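Local atomic coordinates of 6-aminohexanoate-dimer hydrolase (Bacillus anthracis, PDB entry 4GB7), a protein that probably hydrolyses amide bonds of 6-aminohexanoate dimers as a serine hydrolase of the beta-lactamase superfamily. Residues A311-L316 against Q327-S332; K143-A148 against E275-Q280; Q377-D382 against K386-H391. One frame throughout, in Å; residues are numbered along the deposited sequence. Where two conformers were deposited one is given.

Contact 1 (A311-L316 against Q327-S332); sequences ARFGQL and QILPSS. With NO3 (nitrate ion), chain C.
Leu316 meets the loop 327-332 through both of its methyls, each of which finds a different residue. CD2 lies 3.8 Å from Leu329 CD1, while CD1 reaches Ile328 CB at 4.2 Å, a looser touch. Because CG stands anti to the backbone N (chi1 180°), the isobutyl group runs on from the helix into the angle between the two loop side chains, and it crosses each of them at about a right angle. Leu329 answers with a single methyl: its CD1 also lies 3.9 Å from Phe313 CE1, approaching that ring obliquely, so one carbon bridges two residues that are three positions apart on the same helical side. Helix 307-318 here belongs to the alpha/beta part of a beta-lactamase-type fold, where Ala311 and Gln315 lean on strand 110-117 of the five-stranded sheet. The loop side joins strand 326-327 to helix 332-338, and Leu329 also touches Ser152 of helix 143-155. Within the loop, Gln327 NE2 donates to Leu329 O over 2.8 Å, with an N-H...O angle of 168° and the acceptor only 8° out of the amide plane. On the helix, Gln315 NE2 donates at 3.0 Å to O1 of a nitrate ion, probably from the crystallisation liquor, whose O2 is nearer to NE2 at 2.9 Å. Both amide nitrogens have a second partner, Asn320 O for Gln327 and Asn319 OD1 for Gln315.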
loop_
_atom_site.group_PDB
_atom_site.type_symbol
_atom_site.label_atom_id
_atom_site.label_comp_id
_atom_site.label_asym_id
_atom_site.label_seq_id
_atom_site.Cartn_x
_atom_site.Cartn_y
_atom_site.Cartn_z
ATOM N N ALA A 311 0.567 11.312 3.547
ATOM C CA ALA A 311 1.747 12.150 3.445
ATOM C C ALA A 311 2.471 12.326 4.783
ATOM O O ALA A 311 3.695 12.377 4.839
ATOM C CB ALA A 311 1.370 13.486 2.866
ATOM N N ARG A 312 1.701 12.432 5.866
ATOM C CA ARG A 312 2.279 12.502 7.190
ATOM C C ARG A 312 3.073 11.243 7.474
ATOM O O ARG A 312 4.199 11.311 7.985
ATOM C CB ARG A 312 1.202 12.661 8.260
ATOM C CG ARG A 312 0.437 13.979 8.194
ATOM C CD ARG A 312 -0.664 14.094 9.265
ATOM N NE ARG A 312 -1.113 15.472 9.361
ATOM C CZ ARG A 312 -2.008 16.020 8.535
ATOM N NH1 ARG A 312 -2.628 15.295 7.603
ATOM N NH2 ARG A 312 -2.274 17.312 8.640
ATOM N N PHE A 313 2.527 10.094 7.114
ATOM C CA PHE A 313 3.255 8.824 7.313
ATOM C C PHE A 313 4.543 8.780 6.433
ATOM O O PHE A 313 5.588 8.368 6.838
ATOM C CB PHE A 313 2.369 7.654 6.949
ATOM C CG PHE A 313 3.051 6.321 7.076
ATOM C CD1 PHE A 313 3.343 5.831 8.323
ATOM C CD2 PHE A 313 3.391 5.548 5.961
ATOM C CE1 PHE A 313 3.942 4.602 8.460
ATOM C CE2 PHE A 313 4.000 4.306 6.103
ATOM C CZ PHE A 313 4.269 3.840 7.343
ATOM N N GLY A 314 4.430 9.286 5.208
ATOM C CA GLY A 314 5.578 9.422 4.337
ATOM C C GLY A 314 6.696 10.251 4.947
ATOM O O GLY A 314 7.880 9.891 4.875
ATOM N N GLN A 315 6.300 11.386 5.522
ATOM C CA GLN A 315 7.242 12.307 6.167
ATOM C C GLN A 315 7.884 11.581 7.363
ATOM O O GLN A 315 9.071 11.749 7.588
ATOM C CB GLN A 315 6.561 13.580 6.627
ATOM C CG GLN A 315 7.504 14.577 7.258
ATOM C CD GLN A 315 8.496 15.117 6.280
ATOM O OE1 GLN A 315 8.179 15.300 5.088
ATOM N NE2 GLN A 315 9.667 15.472 6.776
ATOM N N LEU A 316 7.116 10.774 8.086
ATOM C CA LEU A 316 7.665 10.009 9.197
ATOM C C LEU A 316 8.802 9.120 8.722
ATOM O O LEU A 316 9.856 9.049 9.374
ATOM C CB LEU A 316 6.590 9.150 9.844
ATOM C CG LEU A 316 7.023 8.287 11.027
ATOM C CD1 LEU A 316 7.487 9.157 12.180
ATOM C CD2 LEU A 316 5.899 7.343 11.432
ATOM N N GLN A 327 10.928 8.304 18.683
ATOM C CA GLN A 327 11.057 7.217 17.751
ATOM C C GLN A 327 9.748 6.409 17.687
ATOM O O GLN A 327 9.559 5.424 18.364
ATOM C CB GLN A 327 12.248 6.337 18.167
ATOM C CG GLN A 327 12.846 5.563 17.029
ATOM C CD GLN A 327 13.458 6.454 15.967
ATOM O OE1 GLN A 327 14.209 7.388 16.275
ATOM N NE2 GLN A 327 13.147 6.160 14.697
ATOM N N ILE A 328 8.872 6.839 16.800
ATOM C CA ILE A 328 7.584 6.205 16.572
ATOM C C ILE A 328 7.740 4.820 15.965
ATOM O O ILE A 328 7.045 3.859 16.386
ATOM C CB ILE A 328 6.672 7.065 15.678
ATOM C CG1 ILE A 328 6.559 8.474 16.243
ATOM C CG2 ILE A 328 5.298 6.413 15.548
ATOM C CD1 ILE A 328 6.083 8.600 17.645
ATOM N N LEU A 329 8.621 4.728 14.973
ATOM C CA LEU A 329 8.918 3.494 14.304
ATOM C C LEU A 329 10.429 3.316 14.230
ATOM O O LEU A 329 11.168 4.256 14.279
ATOM C CB LEU A 329 8.321 3.538 12.885
ATOM C CG LEU A 329 6.791 3.404 12.791
ATOM C CD1 LEU A 329 6.378 3.575 11.344
ATOM C CD2 LEU A 329 6.281 2.107 13.375
ATOM N N PRO A 330 10.895 2.058 14.148
ATOM C CA PRO A 330 12.314 1.813 14.088
ATOM C C PRO A 330 13.011 2.577 12.953
ATOM O O PRO A 330 12.539 2.584 11.790
ATOM C CB PRO A 330 12.402 0.295 13.877
ATOM C CG PRO A 330 11.111 -0.228 14.385
ATOM C CD PRO A 330 10.104 0.824 14.118
ATOM N N SER A 331 14.149 3.191 13.295
ATOM C CA SER A 331 14.963 3.855 12.290
ATOM C C SER A 331 15.514 2.824 11.278
ATOM O O SER A 331 15.875 3.163 10.170
ATOM C CB SER A 331 16.097 4.642 12.950
ATOM O OG SER A 331 16.948 3.744 13.648
ATOM N N SER A 332 15.592 1.566 11.659
ATOM C CA SER A 332 16.069 0.526 10.737
ATOM C C SER A 332 15.239 0.387 9.451
ATOM O O SER A 332 15.770 -0.081 8.443
ATOM C CB SER A 332 16.115 -0.836 11.432
ATOM O OG SER A 332 14.806 -1.326 11.690
HETATM N N NO3 C . 12.756 16.600 5.847
HETATM O O1 NO3 C . 11.782 17.156 5.404
HETATM O O2 NO3 C . 12.587 15.588 6.790
HETATM O O3 NO3 C . 14.038 16.995 5.432
#

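Contact 2 (K143-A148 against E275-Q280); sequences KVFTGA and ERIWSQ
Phe145 carries this contact, reaching from helix 143-155 to Ile277 and Trp278 near the end of helix 269-278. The first helix opens with Lys143, whose NZ is hydrogen-bonded to Ser140 OG, consistent with the SxxK motif of the serine beta-lactamase and penicillin-recognising family. The same helix start has the putative motif lysine on one flank and a buried apolar surface on another. Among the aliphatic contacts, Ile277 CD1 is the shared atom: it sits 3.9 Å from Phe145 CD1, at the edge of the phenyl ring and near its plane, and 4.5 Å from Ala148 CB, one helical turn further on. Its position follows from an extended chain, with CG1 anti to the carbonyl carbon (chi1 -59°) and CD1 continuing outward (chi2 169°). The aromatic pair is of another kind. Phe145 and the six-membered ring of Trp278 have centroids 5.8 Å apart and planes inclined at 49°, so the rings meet obliquely. At the far end of the indole, Trp278 NE1 is hydrogen-bonded to Glu285 O, which ties down the five-membered ring while the benzo corner points at Phe145. That corner is CZ3, with Phe145 CE1 3.7 Å away in the indole plane and Phe145 CZ at 3.8 Å.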
loop_
_atom_site.group_PDB
_atom_site.type_symbol
_atom_site.label_atom_id
_atom_site.label_comp_id
_atom_site.label_asym_id
_atom_site.label_seq_id
_atom_site.Cartn_x
_atom_site.Cartn_y
_atom_site.Cartn_z
ATOM N N LYS A 143 0.443 -2.510 2.749
ATOM C CA LYS A 143 1.428 -3.519 3.197
ATOM C C LYS A 143 2.530 -2.962 4.103
ATOM O O LYS A 143 3.047 -3.657 4.999
ATOM C CB LYS A 143 2.056 -4.185 1.971
ATOM C CG LYS A 143 1.078 -5.028 1.187
ATOM C CD LYS A 143 1.713 -5.769 0.035
ATOM C CE LYS A 143 0.792 -6.848 -0.559
ATOM N NZ LYS A 143 -0.401 -6.353 -1.318
ATOM N N VAL A 144 2.889 -1.709 3.871
ATOM C CA VAL A 144 3.983 -1.071 4.608
ATOM C C VAL A 144 3.643 -0.885 6.099
ATOM O O VAL A 144 4.524 -0.840 6.910
ATOM C CB VAL A 144 4.486 0.221 3.948
ATOM C CG1 VAL A 144 5.044 -0.109 2.554
ATOM C CG2 VAL A 144 3.425 1.337 3.920
ATOM N N PHE A 145 2.367 -0.825 6.425
ATOM C CA PHE A 145 1.906 -0.727 7.825
ATOM C C PHE A 145 2.113 -2.019 8.543
ATOM O O PHE A 145 2.591 -1.996 9.677
ATOM C CB PHE A 145 0.461 -0.240 7.854
ATOM C CG PHE A 145 0.338 1.195 7.397
ATOM C CD1 PHE A 145 0.510 2.217 8.277
ATOM C CD2 PHE A 145 0.090 1.479 6.086
ATOM C CE1 PHE A 145 0.468 3.528 7.857
ATOM C CE2 PHE A 145 0.025 2.763 5.646
ATOM C CZ PHE A 145 0.211 3.795 6.528
ATOM N N THR A 146 1.726 -3.139 7.920
ATOM C CA THR A 146 2.053 -4.452 8.463
ATOM C C THR A 146 3.549 -4.634 8.603
ATOM O O THR A 146 4.033 -5.083 9.666
ATOM C CB THR A 146 1.413 -5.573 7.626
ATOM O OG1 THR A 146 -0.003 -5.525 7.836
ATOM C CG2 THR A 146 1.931 -6.972 8.010
ATOM N N GLY A 147 4.303 -4.274 7.593
ATOM C CA GLY A 147 5.776 -4.371 7.646
ATOM C C GLY A 147 6.385 -3.573 8.807
ATOM O O GLY A 147 7.255 -4.048 9.535
ATOM N N ALA A 148 5.913 -2.353 8.981
ATOM C CA ALA A 148 6.415 -1.469 10.035
ATOM C C ALA A 148 6.187 -2.051 11.414
ATOM O O ALA A 148 7.085 -1.963 12.265
ATOM C CB ALA A 148 5.753 -0.110 9.928
ATOM N N GLU A 275 -2.865 2.467 17.538
ATOM C CA GLU A 275 -2.076 2.734 18.733
ATOM C C GLU A 275 -0.619 3.096 18.402
ATOM O O GLU A 275 0.010 3.979 18.984
ATOM C CB GLU A 275 -2.139 1.509 19.652
ATOM C CG GLU A 275 -3.520 1.340 20.272
ATOM C CD GLU A 275 -3.671 0.142 21.164
ATOM O OE1 GLU A 275 -2.691 -0.543 21.425
ATOM O OE2 GLU A 275 -4.780 -0.074 21.654
ATOM N N ARG A 276 -0.067 2.403 17.419
ATOM C CA ARG A 276 1.347 2.554 17.114
ATOM C C ARG A 276 1.668 3.702 16.168
ATOM O O ARG A 276 2.795 4.229 16.186
ATOM C CB ARG A 276 1.875 1.248 16.559
ATOM C CG ARG A 276 1.909 0.121 17.569
ATOM C CD ARG A 276 2.073 -1.230 16.902
ATOM N NE ARG A 276 2.207 -2.298 17.897
ATOM C CZ ARG A 276 3.349 -2.628 18.509
ATOM N NH1 ARG A 276 4.514 -2.030 18.202
ATOM N NH2 ARG A 276 3.342 -3.604 19.418
ATOM N N ILE A 277 0.740 4.052 15.289
ATOM C CA ILE A 277 1.041 4.976 14.212
ATOM C C ILE A 277 -0.033 6.059 14.090
ATOM O O ILE A 277 0.294 7.254 14.150
ATOM C CB ILE A 277 1.217 4.272 12.828
ATOM C CG1 ILE A 277 2.350 3.257 12.900
ATOM C CG2 ILE A 277 1.288 5.313 11.690
ATOM C CD1 ILE A 277 2.446 2.333 11.690
ATOM N N TRP A 278 -1.276 5.654 13.904
ATOM C CA TRP A 278 -2.338 6.595 13.434
ATOM C C TRP A 278 -2.705 7.645 14.478
ATOM O O TRP A 278 -3.253 8.684 14.160
ATOM C CB TRP A 278 -3.624 5.858 12.943
ATOM C CG TRP A 278 -4.174 6.535 11.725
ATOM C CD1 TRP A 278 -5.144 7.512 11.652
ATOM C CD2 TRP A 278 -3.699 6.334 10.375
ATOM N NE1 TRP A 278 -5.318 7.922 10.351
ATOM C CE2 TRP A 278 -4.436 7.267 9.533
ATOM C CE3 TRP A 278 -2.748 5.502 9.794
ATOM C CZ2 TRP A 278 -4.239 7.312 8.159
ATOM C CZ3 TRP A 278 -2.541 5.576 8.418
ATOM C CH2 TRP A 278 -3.282 6.429 7.622
ATOM N N SER A 279 -2.478 7.327 15.740
ATOM C CA SER A 279 -2.769 8.215 16.846
ATOM C C SER A 279 -1.535 9.037 17.246
ATOM O O SER A 279 -1.654 9.868 18.125
ATOM C CB SER A 279 -3.241 7.431 18.059
ATOM O OG SER A 279 -2.228 6.615 18.586
ATOM N N GLN A 280 -0.375 8.787 16.613
ATOM C CA GLN A 280 0.917 9.287 17.082
ATOM C C GLN A 280 1.562 10.343 16.233
ATOM O O GLN A 280 2.547 10.918 16.670
ATOM C CB GLN A 280 1.908 8.120 17.169
ATOM C CG GLN A 280 1.394 6.973 18.039
ATOM C CD GLN A 280 1.482 7.344 19.463
ATOM O OE1 GLN A 280 2.576 7.629 19.954
ATOM N NE2 GLN A 280 0.341 7.353 20.157
#

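Contact 3 (Q377-D382 against K386-H391)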
loop_
_atom_site.group_PDB
_atom_site.type_symbol
_atom_site.label_atom_id
_atom_site.label_comp_id
_atom_site.label_asym_id
_atom_site.label_seq_id
_atom_site.Cartn_x
_atom_site.Cartn_y
_atom_site.Cartn_z
ATOM N N GLN A 377 -2.294 3.787 -7.280
ATOM C CA GLN A 377 -1.884 4.278 -5.999
ATOM C C GLN A 377 -0.399 4.236 -5.792
ATOM O O GLN A 377 0.266 3.240 -6.126
ATOM C CB GLN A 377 -2.525 3.512 -4.834
ATOM C CG GLN A 377 -3.868 2.850 -5.095
ATOM C CD GLN A 377 -4.897 3.753 -5.676
ATOM O OE1 GLN A 377 -4.918 4.942 -5.386
ATOM N NE2 GLN A 377 -5.816 3.191 -6.445
ATOM N N THR A 378 0.140 5.292 -5.196
ATOM C CA THR A 378 1.561 5.340 -4.892
ATOM C C THR A 378 1.814 6.151 -3.624
ATOM O O THR A 378 1.244 7.236 -3.460
ATOM C CB THR A 378 2.394 5.992 -6.022
ATOM O OG1 THR A 378 2.147 5.319 -7.271
ATOM C CG2 THR A 378 3.917 5.951 -5.712
ATOM N N LEU A 379 2.667 5.598 -2.757
ATOM C CA LEU A 379 3.399 6.406 -1.772
ATOM C C LEU A 379 4.850 6.380 -2.141
ATOM O O LEU A 379 5.488 5.295 -2.139
ATOM C CB LEU A 379 3.219 5.865 -0.344
ATOM C CG LEU A 379 3.993 6.575 0.752
ATOM C CD1 LEU A 379 3.710 8.074 0.912
ATOM C CD2 LEU A 379 3.752 5.811 2.070
ATOM N N TYR A 380 5.406 7.523 -2.417
ATOM C CA TYR A 380 6.772 7.648 -3.001
ATOM C C TYR A 380 7.608 8.585 -2.102
ATOM O O TYR A 380 7.204 9.728 -1.810
ATOM C CB TYR A 380 6.656 8.220 -4.407
ATOM C CG TYR A 380 7.962 8.536 -5.120
ATOM C CD1 TYR A 380 8.605 7.590 -5.937
ATOM C CD2 TYR A 380 8.546 9.786 -5.028
ATOM C CE1 TYR A 380 9.789 7.883 -6.609
ATOM C CE2 TYR A 380 9.727 10.090 -5.690
ATOM C CZ TYR A 380 10.331 9.140 -6.508
ATOM O OH TYR A 380 11.488 9.433 -7.191
ATOM N N ILE A 381 8.769 8.103 -1.656
ATOM C CA ILE A 381 9.612 8.860 -0.755
ATOM C C ILE A 381 10.960 9.041 -1.418
ATOM O O ILE A 381 11.627 8.042 -1.769
ATOM C CB ILE A 381 9.772 8.133 0.602
ATOM C CG1 ILE A 381 8.336 7.848 1.191
ATOM C CG2 ILE A 381 10.689 8.948 1.513
ATOM C CD1 ILE A 381 8.367 7.067 2.447
ATOM N N ASP A 382 11.383 10.284 -1.530
ATOM C CA ASP A 382 12.658 10.667 -2.161
ATOM C C ASP A 382 13.546 11.291 -1.100
ATOM O O ASP A 382 13.386 12.409 -0.722
ATOM C CB ASP A 382 12.368 11.658 -3.299
ATOM C CG ASP A 382 13.610 12.249 -3.941
ATOM O OD1 ASP A 382 14.705 12.077 -3.394
ATOM O OD2 ASP A 382 13.493 12.849 -5.060
ATOM N N LYS A 386 14.253 15.191 -0.313
ATOM C CA LYS A 386 13.425 15.342 0.868
ATOM C C LYS A 386 11.957 15.588 0.465
ATOM O O LYS A 386 11.351 16.557 0.885
ATOM C CB LYS A 386 14.019 16.463 1.746
ATOM C CG LYS A 386 15.421 16.127 2.257
ATOM C CD LYS A 386 16.354 17.338 2.288
ATOM C CE LYS A 386 16.803 17.820 0.897
ATOM N NZ LYS A 386 16.407 19.242 0.608
HETATM N N MSE A 387 11.425 14.720 -0.402
HETATM C CA MSE A 387 10.100 14.868 -0.966
HETATM C C MSE A 387 9.277 13.620 -0.746
HETATM O O MSE A 387 9.790 12.488 -0.784
HETATM C CB MSE A 387 10.199 15.186 -2.459
HETATM C CG MSE A 387 8.904 15.457 -3.089
HETATM SE SE MSE A 387 9.008 15.644 -5.039
HETATM C CE MSE A 387 9.487 13.737 -5.251
ATOM N N VAL A 388 8.018 13.838 -0.400
ATOM C CA VAL A 388 7.003 12.777 -0.317
ATOM C C VAL A 388 5.925 13.076 -1.363
ATOM O O VAL A 388 5.420 14.208 -1.437
ATOM C CB VAL A 388 6.363 12.730 1.066
ATOM C CG1 VAL A 388 5.217 11.700 1.149
ATOM C CG2 VAL A 388 7.418 12.475 2.128
ATOM N N ILE A 389 5.521 12.046 -2.112
ATOM C CA ILE A 389 4.359 12.140 -2.984
ATOM C C ILE A 389 3.365 11.048 -2.611
ATOM O O ILE A 389 3.734 9.883 -2.442
ATOM C CB ILE A 389 4.728 12.085 -4.455
ATOM C CG1 ILE A 389 5.579 13.337 -4.834
ATOM C CG2 ILE A 389 3.524 11.891 -5.367
ATOM C CD1 ILE A 389 5.940 13.397 -6.302
ATOM N N VAL A 390 2.135 11.462 -2.441
ATOM C CA VAL A 390 0.970 10.582 -2.289
ATOM C C VAL A 390 0.126 10.712 -3.511
ATOM O O VAL A 390 -0.255 11.815 -3.888
ATOM C CB VAL A 390 0.140 10.889 -1.031
ATOM C CG1 VAL A 390 -1.076 9.962 -0.947
ATOM C CG2 VAL A 390 0.999 10.691 0.235
ATOM N N HIS A 391 -0.203 9.578 -4.119
ATOM C CA HIS A 391 -0.953 9.581 -5.381
ATOM C C HIS A 391 -2.039 8.563 -5.250
ATOM O O HIS A 391 -1.722 7.351 -5.078
ATOM C CB HIS A 391 0.017 9.242 -6.533
ATOM C CG HIS A 391 -0.468 9.623 -7.898
ATOM N ND1 HIS A 391 0.387 9.896 -8.888
ATOM C CD2 HIS A 391 -1.719 9.723 -8.415
ATOM C CE1 HIS A 391 -0.304 10.232 -9.999
ATOM N NE2 HIS A 391 -1.600 10.119 -9.716
#
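Met387, present as selenomethionine, brings its tip to the edge of the Tyr380 ring and beside Asp382 on the neighbouring strand. Its CB faces Asp382 CB at 4.2 Å. From there the chain leaves with CG anti to the backbone N and stays extended as far as SE, so that CG and SE stand farther from Asp382. The bend comes last, at chi3 (67°), and brings CE near the plane of the Tyr380 ring, 3.7 Å from CE2. The same methyl returns to Asp382, 4.1 Å from its CB and likewise 4.1 Å from its OD2, so it fills the angle between two side chains of the facing strand. Ala414 of helix 402-417 also touches Met387, which places this face, shared by Thr378, Tyr380, Asp382, Ile389 and His391, beneath the C-terminal helix. The two strands form an antiparallel beta hairpin, their axes 4.8 Å apart at closest and their N-to-C directions 177° apart, within the five-stranded sheet of the beta-lactamase-type fold. Three hydrogen-bonded pairs, Thr378 with His391, Tyr380 with Ile389 and Asp382 with Met387, supply six backbone bonds; that from Ile389 N to Tyr380 O is 2.9 Å long with an N-H...O angle of 170°. Next to the turn, two successive residues, Lys386 and Met387, stand opposite the one residue Asp382, with Lys386 in the left-handed region of backbone angles, as in a G1 beta bulge. Asp382 holds the turn further through OD1, which accepts from Ala385 N, while OD2 takes Gln366 NE2. On the reverse face, Leu379 CD1 rests between two valines, 3.8 Å from Val390 CG2 and 3.9 Å from Val388 CG1. His391 turns its ring away from Thr378: ND1 is hydrogen-bonded to Tyr410 OH and NE2 to Thr110 OG1.

Along the chain the contacts close in series: contact 2 first, then contact 1, then contact 3. Helix 307-318 lies between helix 143-155 and the five-stranded sheet, touching both. On one flank its Phe313 stacks on Phe145, with Phe313 CD2 to Phe145 CZ at 3.7 Å, and thereby joins contacts 1 and 2, whose centres are 9 Å apart. On another, Ala311 and Gly314 pack on Val390 and Val388 of the hairpin, linking contact 1 to contact 3 across about 13 Å between centres. Contacts 2 and 3 do not touch; their centres are about 17 Å apart. The helix carrying the putative SxxK lysine is thus connected through buried packing to the central five-stranded sheet.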